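Long-range contacts in UTP-glucose-1-phosphate uridylyltransferase 2 (Trypanosoma brucei, PDB 3GUE), which probably catalyses the formation of UDP-glucose and diphosphate from UTP and alpha-D-glucose 1-phosphate: residues H258-D263 / R275-E280; V458-L463 / R474-E479; N93-L98 / F134-E139. All coordinates share one frame; numbering follows the deposited sequence.

Contact 1. Residues H258-D263 / R275-E280; sequences HLAYKD and RFVLRE. With UPG (uridine-5'-diphosphate-glucose), chain C.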
loop_
_atom_site.group_PDB
_atom_site.type_symbol
_atom_site.label_atom_id
_atom_site.label_comp_id
_atom_site.label_asym_id
_atom_site.label_seq_id
_atom_site.Cartn_x
_atom_site.Cartn_y
_atom_site.Cartn_z
ATOM N N HIS A 258 9.263 -7.583 0.810
ATOM C CA HIS A 258 10.524 -7.713 0.068
ATOM C C HIS A 258 10.466 -8.913 -0.863
ATOM O O HIS A 258 9.707 -9.871 -0.634
ATOM C CB HIS A 258 11.739 -7.832 1.004
ATOM C CG HIS A 258 11.781 -9.105 1.788
ATOM N ND1 HIS A 258 12.311 -10.272 1.285
ATOM C CD2 HIS A 258 11.343 -9.398 3.036
ATOM C CE1 HIS A 258 12.218 -11.227 2.194
ATOM N NE2 HIS A 258 11.633 -10.727 3.264
ATOM N N LEU A 259 11.287 -8.837 -1.908
ATOM C CA LEU A 259 11.444 -9.916 -2.854
ATOM C C LEU A 259 12.411 -10.940 -2.321
ATOM O O LEU A 259 13.313 -10.629 -1.527
ATOM C CB LEU A 259 11.914 -9.391 -4.231
ATOM C CG LEU A 259 10.849 -8.643 -5.036
ATOM C CD1 LEU A 259 11.351 -8.407 -6.475
ATOM C CD2 LEU A 259 9.519 -9.373 -5.079
ATOM N N ALA A 260 12.201 -12.175 -2.756
ATOM C CA ALA A 260 13.115 -13.266 -2.452
ATOM C C ALA A 260 12.974 -14.241 -3.593
ATOM O O ALA A 260 12.271 -13.972 -4.553
ATOM C CB ALA A 260 12.763 -13.912 -1.128
ATOM N N TYR A 261 13.660 -15.363 -3.482
ATOM C CA TYR A 261 13.704 -16.386 -4.503
ATOM C C TYR A 261 13.296 -17.711 -3.871
ATOM O O TYR A 261 13.580 -17.958 -2.691
ATOM C CB TYR A 261 15.138 -16.525 -5.032
ATOM C CG TYR A 261 15.501 -15.575 -6.162
ATOM C CD1 TYR A 261 14.598 -15.304 -7.184
ATOM C CD2 TYR A 261 16.777 -14.986 -6.224
ATOM C CE1 TYR A 261 14.924 -14.451 -8.228
ATOM C CE2 TYR A 261 17.111 -14.113 -7.264
ATOM C CZ TYR A 261 16.189 -13.867 -8.259
ATOM O OH TYR A 261 16.510 -13.033 -9.290
ATOM N N LYS A 262 12.661 -18.568 -4.662
ATOM C CA LYS A 262 12.357 -19.949 -4.231
ATOM C C LYS A 262 12.684 -20.934 -5.353
ATOM O O LYS A 262 12.496 -20.622 -6.536
ATOM C CB LYS A 262 10.867 -20.035 -3.883
ATOM C CG LYS A 262 10.433 -21.212 -3.041
ATOM C CD LYS A 262 8.914 -21.171 -2.898
ATOM C CE LYS A 262 8.225 -21.158 -4.263
ATOM N NZ LYS A 262 7.004 -20.291 -4.264
ATOM N N ASP A 263 13.143 -22.124 -4.989
ATOM C CA ASP A 263 13.411 -23.166 -5.995
ATOM C C ASP A 263 12.182 -24.065 -6.264
ATOM O O ASP A 263 11.605 -24.061 -7.366
ATOM C CB ASP A 263 14.644 -24.008 -5.600
ATOM C CG ASP A 263 15.933 -23.573 -6.325
ATOM O OD1 ASP A 263 17.026 -23.844 -5.789
ATOM O OD2 ASP A 263 15.870 -22.989 -7.429
ATOM N N ARG A 275 12.238 -18.950 -8.965
ATOM C CA ARG A 275 11.083 -18.092 -9.196
ATOM C C ARG A 275 11.084 -17.024 -8.109
ATOM O O ARG A 275 11.577 -17.255 -6.999
ATOM C CB ARG A 275 9.768 -18.893 -9.203
ATOM C CG ARG A 275 9.942 -20.399 -9.356
ATOM C CD ARG A 275 8.698 -21.112 -9.895
ATOM N NE ARG A 275 8.641 -21.121 -11.362
ATOM C CZ ARG A 275 8.245 -22.161 -12.100
ATOM N NH1 ARG A 275 7.871 -23.295 -11.520
ATOM N NH2 ARG A 275 8.233 -22.076 -13.427
ATOM N N PHE A 276 10.581 -15.843 -8.453
ATOM C CA PHE A 276 10.401 -14.761 -7.504
ATOM C C PHE A 276 9.343 -15.129 -6.470
ATOM O O PHE A 276 8.386 -15.842 -6.780
ATOM C CB PHE A 276 9.914 -13.502 -8.225
ATOM C CG PHE A 276 11.005 -12.679 -8.879
ATOM C CD1 PHE A 276 12.109 -12.232 -8.149
ATOM C CD2 PHE A 276 10.873 -12.274 -10.196
ATOM C CE1 PHE A 276 13.073 -11.443 -8.735
ATOM C CE2 PHE A 276 11.835 -11.497 -10.788
ATOM C CZ PHE A 276 12.936 -11.078 -10.056
ATOM N N VAL A 277 9.539 -14.662 -5.239
ATOM C CA VAL A 277 8.496 -14.675 -4.223
ATOM C C VAL A 277 8.434 -13.309 -3.540
ATOM O O VAL A 277 9.448 -12.623 -3.381
ATOM C CB VAL A 277 8.615 -15.844 -3.149
ATOM C CG1 VAL A 277 9.282 -17.115 -3.716
ATOM C CG2 VAL A 277 9.318 -15.385 -1.879
ATOM N N LEU A 278 7.234 -12.916 -3.150
ATOM C CA LEU A 278 7.039 -11.695 -2.390
ATOM C C LEU A 278 6.719 -12.134 -0.969
ATOM O O LEU A 278 5.810 -12.950 -0.744
ATOM C CB LEU A 278 5.918 -10.861 -3.016
ATOM C CG LEU A 278 5.431 -9.572 -2.344
ATOM C CD1 LEU A 278 6.502 -8.502 -2.368
ATOM C CD2 LEU A 278 4.151 -9.074 -3.099
ATOM N N ARG A 279 7.526 -11.710 -0.007
ATOM C CA ARG A 279 7.161 -11.971 1.388
ATOM C C ARG A 279 6.675 -10.685 2.067
ATOM O O ARG A 279 7.477 -9.775 2.326
ATOM C CB ARG A 279 8.288 -12.593 2.170
ATOM C CG ARG A 279 7.852 -12.983 3.582
ATOM C CD ARG A 279 8.875 -13.729 4.343
ATOM N NE ARG A 279 10.162 -13.043 4.465
ATOM C CZ ARG A 279 11.171 -13.516 5.181
ATOM N NH1 ARG A 279 11.015 -14.653 5.845
ATOM N NH2 ARG A 279 12.327 -12.862 5.238
ATOM N N GLU A 280 5.361 -10.625 2.316
ATOM C CA GLU A 280 4.718 -9.497 3.019
ATOM C C GLU A 280 4.936 -9.582 4.526
ATOM O O GLU A 280 5.283 -10.639 5.044
ATOM C CB GLU A 280 3.227 -9.472 2.739
ATOM C CG GLU A 280 2.829 -9.192 1.283
ATOM C CD GLU A 280 3.131 -7.773 0.844
ATOM O OE1 GLU A 280 2.426 -6.821 1.236
ATOM O OE2 GLU A 280 4.068 -7.617 0.077
HETATM N N1 UPG C . -5.816 -1.544 -0.346
HETATM C C2 UPG C . -6.923 -1.830 -1.170
HETATM N N3 UPG C . -7.663 -2.960 -0.868
HETATM C C4 UPG C . -7.365 -3.799 0.179
HETATM C C5 UPG C . -6.254 -3.535 0.990
HETATM C C6 UPG C . -5.470 -2.414 0.736
HETATM O O2 UPG C . -7.295 -1.127 -2.122
HETATM O O4 UPG C . -8.108 -4.773 0.362
HETATM C C1C UPG C . -4.977 -0.336 -0.631
HETATM C C2C UPG C . -4.597 0.626 0.499
HETATM O O2C UPG C . -5.663 1.549 0.764
HETATM C C3C UPG C . -3.412 1.337 -0.150
HETATM C C4C UPG C . -2.721 0.205 -0.895
HETATM O O4C UPG C . -3.713 -0.836 -1.101
HETATM O O3C UPG C . -3.900 2.270 -1.112
HETATM C C5C UPG C . -1.556 -0.413 -0.056
HETATM O O5C UPG C . -1.982 -1.097 1.092
HETATM P PA UPG C . -1.171 -0.974 2.481
HETATM O O1A UPG C . -0.938 0.487 2.661
HETATM O O2A UPG C . -1.810 -1.742 3.556
HETATM O O3A UPG C . 0.274 -1.653 2.082
HETATM P PB UPG C . 0.699 -3.218 2.207
HETATM O O1B UPG C . -0.322 -4.026 1.520
HETATM O O2B UPG C . 1.096 -3.559 3.610
HETATM O O3B UPG C . 2.086 -3.154 1.401
HETATM C "C1'" UPG C . 2.057 -2.836 -0.039
HETATM C "C2'" UPG C . 2.670 -3.997 -0.810
HETATM C "C3'" UPG C . 4.081 -4.209 -0.277
HETATM C "C4'" UPG C . 4.900 -2.929 -0.512
HETATM C "C5'" UPG C . 4.212 -1.719 0.171
HETATM C "C6'" UPG C . 4.819 -0.426 -0.307
HETATM O "O2'" UPG C . 1.905 -5.203 -0.632
HETATM O "O3'" UPG C . 4.646 -5.349 -0.902
HETATM O "O4'" UPG C . 6.219 -3.080 -0.011
HETATM O "O5'" UPG C . 2.803 -1.610 -0.172
HETATM O "O6'" UPG C . 4.452 0.625 0.589
#
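His258 and Arg279 meet edge on: the guanidinium points NE and NH2 at the same ring nitrogen, His258 NE2, with planes 83° apart. NE2 thus accepts two hydrogen bonds, from Arg279 NE at 3.0 Å and from Arg279 NH2 at 3.0 Å. His258 NE2 lies within the guanidinium plane, whereas both donors are tilted out of the imidazole plane, and Arg279 CB sits over one face of that ring. The other ring nitrogen donates almost straight, ND1 to Leu259 O at 3.0 Å, which fixes the ring's rotation and leaves NE2 as the acceptor. Arg279 NH2 is also salt-bridged to Glu49.

Tyr261 and Phe276 run alongside each other in the same direction, their planes only 17° from parallel but offset with little overlap. Tyr261 CE1 and Phe276 CE1 touch at 3.6 Å, while Arg275 O and Ala260 O approach the edges of the tyrosine and phenylalanine rings respectively.

On the face carrying His258 and Arg279, Val277 CG1 is unusually close to Lys262 CB, 3.3 Å; with Val277 chi1 at -30°, displaced from a staggered value, it is doubtful whether this is real strain. Paired backbone bonds join His258 with Arg279, Ala260 with Val277 and Lys262 with Arg275, an antiparallel hairpin.

At its end Glu280 holds the glucose of UDP-glucose with one carboxylate oxygen per hydroxyl: OE1 accepts from O2' at 2.5 Å and OE2 from O3' at 2.5 Å. Leu278 CD1 lies beside the same sugar edge.

Strand 257-262 is the middle of a three-stranded antiparallel sheet, flanked by 53-54 and 275-280. Leu259 packs on Met244 and Val246 of strand 242-248, and His258 stacks with His298.

Contact 2. Residues V458-L463 / R474-E479; sequences VVIKNL and RVLDNE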
loop_
_atom_site.group_PDB
_atom_site.type_symbol
_atom_site.label_atom_id
_atom_site.label_comp_id
_atom_site.label_asym_id
_atom_site.label_seq_id
_atom_site.Cartn_x
_atom_site.Cartn_y
_atom_site.Cartn_z
ATOM N N VAL A 458 18.429 12.209 16.475
ATOM C CA VAL A 458 17.762 12.761 17.661
ATOM C C VAL A 458 16.933 11.731 18.437
ATOM O O VAL A 458 16.121 11.011 17.857
ATOM C CB VAL A 458 16.924 14.009 17.302
ATOM C CG1 VAL A 458 16.003 14.476 18.472
ATOM C CG2 VAL A 458 17.845 15.133 16.881
ATOM N N VAL A 459 17.144 11.676 19.756
ATOM C CA VAL A 459 16.296 10.882 20.642
ATOM C C VAL A 459 15.527 11.805 21.632
ATOM O O VAL A 459 16.107 12.740 22.223
ATOM C CB VAL A 459 17.111 9.768 21.396
ATOM C CG1 VAL A 459 16.198 8.906 22.290
ATOM C CG2 VAL A 459 17.886 8.861 20.398
ATOM N N ILE A 460 14.228 11.550 21.803
ATOM C CA ILE A 460 13.419 12.279 22.792
ATOM C C ILE A 460 12.633 11.282 23.654
ATOM O O ILE A 460 11.662 10.700 23.176
ATOM C CB ILE A 460 12.433 13.311 22.122
ATOM C CG1 ILE A 460 13.161 14.225 21.120
ATOM C CG2 ILE A 460 11.700 14.164 23.193
ATOM C CD1 ILE A 460 12.227 15.250 20.374
ATOM N N LYS A 461 13.046 11.118 24.918
ATOM C CA LYS A 461 12.406 10.221 25.882
ATOM C C LYS A 461 11.775 10.960 27.059
ATOM O O LYS A 461 12.474 11.619 27.838
ATOM C CB LYS A 461 13.438 9.257 26.467
ATOM C CG LYS A 461 13.627 7.976 25.715
ATOM C CD LYS A 461 14.254 6.936 26.662
ATOM C CE LYS A 461 14.085 5.521 26.135
ATOM N NZ LYS A 461 12.730 4.980 26.462
ATOM N N ASN A 462 10.467 10.832 27.209
ATOM C CA ASN A 462 9.802 11.363 28.398
ATOM C C ASN A 462 9.315 10.251 29.336
ATOM O O ASN A 462 8.578 9.347 28.940
ATOM C CB ASN A 462 8.695 12.349 28.008
ATOM C CG ASN A 462 7.930 12.884 29.198
ATOM O OD1 ASN A 462 8.484 13.067 30.296
ATOM N ND2 ASN A 462 6.642 13.151 28.987
ATOM N N LEU A 463 9.776 10.323 30.577
ATOM C CA LEU A 463 9.478 9.334 31.603
ATOM C C LEU A 463 8.541 9.939 32.646
ATOM O O LEU A 463 8.109 9.261 33.584
ATOM C CB LEU A 463 10.777 8.842 32.257
ATOM C CG LEU A 463 11.631 7.935 31.377
ATOM C CD1 LEU A 463 13.109 8.200 31.612
ATOM C CD2 LEU A 463 11.307 6.459 31.635
ATOM N N ARG A 474 13.210 25.471 19.056
ATOM C CA ARG A 474 14.234 24.524 19.553
ATOM C C ARG A 474 14.961 23.813 18.408
ATOM O O ARG A 474 14.334 23.237 17.521
ATOM C CB ARG A 474 13.592 23.481 20.474
ATOM C CG ARG A 474 14.545 22.435 21.043
ATOM C CD ARG A 474 15.153 22.896 22.349
ATOM N NE ARG A 474 16.091 21.917 22.907
ATOM C CZ ARG A 474 15.781 21.022 23.840
ATOM N NH1 ARG A 474 14.551 20.966 24.348
ATOM N NH2 ARG A 474 16.703 20.182 24.270
ATOM N N VAL A 475 16.284 23.884 18.426
ATOM C CA VAL A 475 17.126 23.096 17.513
ATOM C C VAL A 475 17.619 21.844 18.254
ATOM O O VAL A 475 18.318 21.933 19.271
ATOM C CB VAL A 475 18.366 23.902 16.985
ATOM C CG1 VAL A 475 19.244 22.997 16.098
ATOM C CG2 VAL A 475 17.948 25.161 16.242
ATOM N N LEU A 476 17.242 20.681 17.746
ATOM C CA LEU A 476 17.765 19.428 18.247
ATOM C C LEU A 476 18.745 18.875 17.231
ATOM O O LEU A 476 18.354 18.341 16.179
ATOM C CB LEU A 476 16.641 18.440 18.514
ATOM C CG LEU A 476 15.677 18.794 19.639
ATOM C CD1 LEU A 476 14.371 18.143 19.301
ATOM C CD2 LEU A 476 16.214 18.353 21.024
ATOM N N ASP A 477 20.021 19.020 17.566
ATOM C CA ASP A 477 21.116 18.719 16.653
ATOM C C ASP A 477 21.923 17.532 17.185
ATOM O O ASP A 477 22.753 17.702 18.094
ATOM C CB ASP A 477 22.010 19.958 16.552
ATOM C CG ASP A 477 23.031 19.866 15.432
ATOM O OD1 ASP A 477 23.093 18.829 14.742
ATOM O OD2 ASP A 477 23.771 20.857 15.248
ATOM N N ASN A 478 21.671 16.340 16.639
ATOM C CA ASN A 478 22.331 15.120 17.113
ATOM C C ASN A 478 22.268 14.937 18.646
ATOM O O ASN A 478 23.236 14.487 19.291
ATOM C CB ASN A 478 23.777 15.084 16.598
ATOM C CG ASN A 478 23.902 14.284 15.348
ATOM O OD1 ASN A 478 23.813 13.053 15.378
ATOM N ND2 ASN A 478 24.050 14.973 14.215
ATOM N N GLU A 479 21.115 15.287 19.213
ATOM C CA GLU A 479 20.933 15.376 20.659
ATOM C C GLU A 479 20.035 14.256 21.171
ATOM O O GLU A 479 19.131 13.803 20.475
ATOM C CB GLU A 479 20.329 16.742 20.990
ATOM C CG GLU A 479 19.969 17.016 22.443
ATOM C CD GLU A 479 19.598 18.488 22.682
ATOM O OE1 GLU A 479 19.394 19.225 21.695
ATOM O OE2 GLU A 479 19.529 18.912 23.857
#
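Val458 and Leu476 carry the apolar part of this contact, set crosswise to each other. Val458 CG2 meets Leu476 CB at 3.9 Å and comes closer still to the backbone, 3.3 Å from Leu476 O. Further along the strand, the methyl ends of Ile460 and Leu476 touch, CD1 to CD1, at 3.8 Å; Ile460 reaches there with an extended CG1 branch (chi2 178°).

The polar part is confined to the backbone. Val459 N donates to Glu479 O at 3.0 Å, in the carbonyl plane, and the same oxygen receives a CA-H contact from Val458 CA at 3.3 Å.

A charged pair lies within 474-479: Arg474 NH2 bridges to Glu479 OE2 at 3.1 Å, approaching from above the carboxylate plane, while Leu476 CD2 sits over one face of the guanidinium, near its rim. Asn478 adopts positive backbone angles at the corner, and its OD1 accepts from Asn457 N.

Strand 475-477 runs parallel to 453-455, whereas 458-462 lies between 437-443 and 480-483, also parallel. The contact therefore spans a corner between successive coils, consistent with the left-handed parallel beta-helix known at the C-terminus of this family.

Contact 3. Residues N93-L98 / F134-E139; sequences NGPKSL and FSTSGE. With SO4 (sulfate ion), chain F.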
loop_
_atom_site.group_PDB
_atom_site.type_symbol
_atom_site.label_atom_id
_atom_site.label_comp_id
_atom_site.label_asym_id
_atom_site.label_seq_id
_atom_site.Cartn_x
_atom_site.Cartn_y
_atom_site.Cartn_z
ATOM N N ASN A 93 -11.101 4.433 10.311
ATOM C CA ASN A 93 -12.153 3.529 9.838
ATOM C C ASN A 93 -12.658 3.894 8.444
ATOM O O ASN A 93 -13.860 4.034 8.196
ATOM C CB ASN A 93 -13.285 3.385 10.861
ATOM C CG ASN A 93 -14.155 2.151 10.595
ATOM O OD1 ASN A 93 -13.647 1.090 10.209
ATOM N ND2 ASN A 93 -15.473 2.294 10.784
ATOM N N GLY A 94 -11.710 4.057 7.531
ATOM C CA GLY A 94 -12.025 4.608 6.221
ATOM C C GLY A 94 -10.770 5.011 5.485
ATOM O O GLY A 94 -9.683 4.613 5.880
ATOM N N PRO A 95 -10.928 5.804 4.409
ATOM C CA PRO A 95 -9.839 6.060 3.472
ATOM C C PRO A 95 -8.705 6.947 4.009
ATOM O O PRO A 95 -8.909 8.134 4.285
ATOM C CB PRO A 95 -10.552 6.695 2.266
ATOM C CG PRO A 95 -11.801 7.306 2.819
ATOM C CD PRO A 95 -12.176 6.502 4.033
ATOM N N LYS A 96 -7.504 6.358 4.119
ATOM C CA LYS A 96 -6.283 7.110 4.458
ATOM C C LYS A 96 -5.967 8.204 3.430
ATOM O O LYS A 96 -5.318 9.160 3.756
ATOM C CB LYS A 96 -5.092 6.157 4.588
ATOM C CG LYS A 96 -3.786 6.802 5.019
ATOM C CD LYS A 96 -2.641 5.833 4.794
ATOM C CE LYS A 96 -2.664 4.718 5.841
ATOM N NZ LYS A 96 -1.905 3.500 5.409
ATOM N N SER A 97 -6.450 8.068 2.205
ATOM C CA SER A 97 -6.217 9.084 1.171
ATOM C C SER A 97 -6.844 10.461 1.496
ATOM O O SER A 97 -6.438 11.469 0.929
ATOM C CB SER A 97 -6.680 8.581 -0.228
ATOM O OG SER A 97 -8.109 8.469 -0.322
ATOM N N LEU A 98 -7.847 10.483 2.384
ATOM C CA LEU A 98 -8.517 11.717 2.792
ATOM C C LEU A 98 -7.751 12.390 3.934
ATOM O O LEU A 98 -8.161 13.434 4.463
ATOM C CB LEU A 98 -9.977 11.431 3.158
ATOM C CG LEU A 98 -10.804 10.897 1.972
ATOM C CD1 LEU A 98 -12.267 10.758 2.363
ATOM C CD2 LEU A 98 -10.642 11.777 0.742
ATOM N N PHE A 134 -16.132 -1.076 0.386
ATOM C CA PHE A 134 -17.347 -0.637 1.076
ATOM C C PHE A 134 -17.052 0.513 2.069
ATOM O O PHE A 134 -17.904 1.380 2.283
ATOM C CB PHE A 134 -18.079 -1.830 1.764
ATOM C CG PHE A 134 -17.320 -2.447 2.940
ATOM C CD1 PHE A 134 -17.685 -2.161 4.261
ATOM C CD2 PHE A 134 -16.257 -3.334 2.725
ATOM C CE1 PHE A 134 -16.977 -2.717 5.344
ATOM C CE2 PHE A 134 -15.550 -3.903 3.802
ATOM C CZ PHE A 134 -15.912 -3.592 5.106
ATOM N N SER A 135 -15.842 0.516 2.633
ATOM C CA SER A 135 -15.418 1.454 3.685
ATOM C C SER A 135 -14.911 2.813 3.163
ATOM O O SER A 135 -14.859 3.800 3.904
ATOM C CB SER A 135 -14.293 0.826 4.512
ATOM O OG SER A 135 -14.741 -0.274 5.291
ATOM N N THR A 136 -14.543 2.855 1.889
ATOM C CA THR A 136 -13.914 4.039 1.331
ATOM C C THR A 136 -14.712 4.718 0.215
ATOM O O THR A 136 -14.489 5.898 -0.060
ATOM C CB THR A 136 -12.477 3.757 0.801
ATOM O OG1 THR A 136 -12.550 3.003 -0.398
ATOM C CG2 THR A 136 -11.616 3.029 1.803
ATOM N N SER A 137 -15.637 3.997 -0.413
ATOM C CA SER A 137 -16.334 4.487 -1.604
ATOM C C SER A 137 -17.105 5.805 -1.437
ATOM O O SER A 137 -16.904 6.748 -2.220
ATOM C CB SER A 137 -17.287 3.408 -2.128
ATOM O OG SER A 137 -18.094 3.936 -3.179
ATOM N N GLY A 138 -18.005 5.848 -0.443
ATOM C CA GLY A 138 -18.866 7.016 -0.173
ATOM C C GLY A 138 -18.136 8.309 0.184
ATOM O O GLY A 138 -18.450 9.389 -0.351
ATOM N N GLU A 139 -17.211 8.216 1.140
ATOM C CA GLU A 139 -16.349 9.341 1.519
ATOM C C GLU A 139 -15.480 9.866 0.379
ATOM O O GLU A 139 -15.277 11.083 0.259
ATOM C CB GLU A 139 -15.434 8.958 2.695
ATOM C CG GLU A 139 -16.096 9.084 4.037
ATOM C CD GLU A 139 -15.100 9.241 5.142
ATOM O OE1 GLU A 139 -15.181 8.457 6.115
ATOM O OE2 GLU A 139 -14.233 10.148 5.051
HETATM S S SO4 F . -10.886 8.044 8.321
HETATM O O1 SO4 F . -11.272 7.787 9.716
HETATM O O2 SO4 F . -10.046 9.251 8.210
HETATM O O3 SO4 F . -10.073 6.949 7.813
HETATM O O4 SO4 F . -12.085 8.182 7.489
HETATM O O HOH W 1 -15.695 0.943 7.736
#
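Pro95 and Thr136 mark the closest backbone approach, 5.0 Å from CA to CA, where the bend closed by the 3-10 bond from Leu98 N to Pro95 O meets the entry to helix 137-143. The proline ring and threonine pass in opposite senses: Pro95 CB rests 3.8 Å from Thr136 CB and equally near its CG2 methyl. With chi1 at 73°, Thr136 turns OG1 away from that surface toward Asn83 O, to which it is hydrogen-bonded.

Glu139 passes roughly perpendicular to the proline and reaches on to Leu98. Its CB lies 3.7 Å from Leu98 CD1, and the extended chain then carries OE2 to within 3.4 Å of that same methyl. The other oxygen, OE1, comes 3.4 Å from O4 of a sulfate, probably from the crystallisation liquor. Asn93 N gives the sulfate a weak hydrogen bond.

At the outer end a water links the segments, bonded to Ser135 OG at 2.9 Å and weakly to Asn93 OD1.

Ser97 OG and Thr136 OG1 both bond to Asn83, at the end of strand 77-83, and so tie the two segments to one residue that binds UDP-glucose. Segment 93-98 contains the end of the glycine-rich nucleotide-binding loop of the UDPGP family, consistent with the predicted binding of UTP by Lys96, in a GT-A-type Rossmann-like core.

Along the chain contact 3 comes first, then contact 1, then contact 2. Contacts 1 and 3 lie on opposite sides of the chain's centre, their centres 31 Å apart and their nearest atoms about 12 Å, with UDP-glucose between them: one touches the glucose, the other includes part of the loop after strand 77-83, whose first residues bind the ligand. Both border the seven-stranded mixed sheet, contact 3 through the ends of strands 77-83 and 128-132, contact 1 by packing on 242-248. Contact 2, centred 39 Å from contact 1 and 36 Å from contact 3, joins strand 458-462 of the four-stranded parallel sheet to 475-477 of a two-stranded one. Ligand binding and beta-helical stacking thus occupy separate regions.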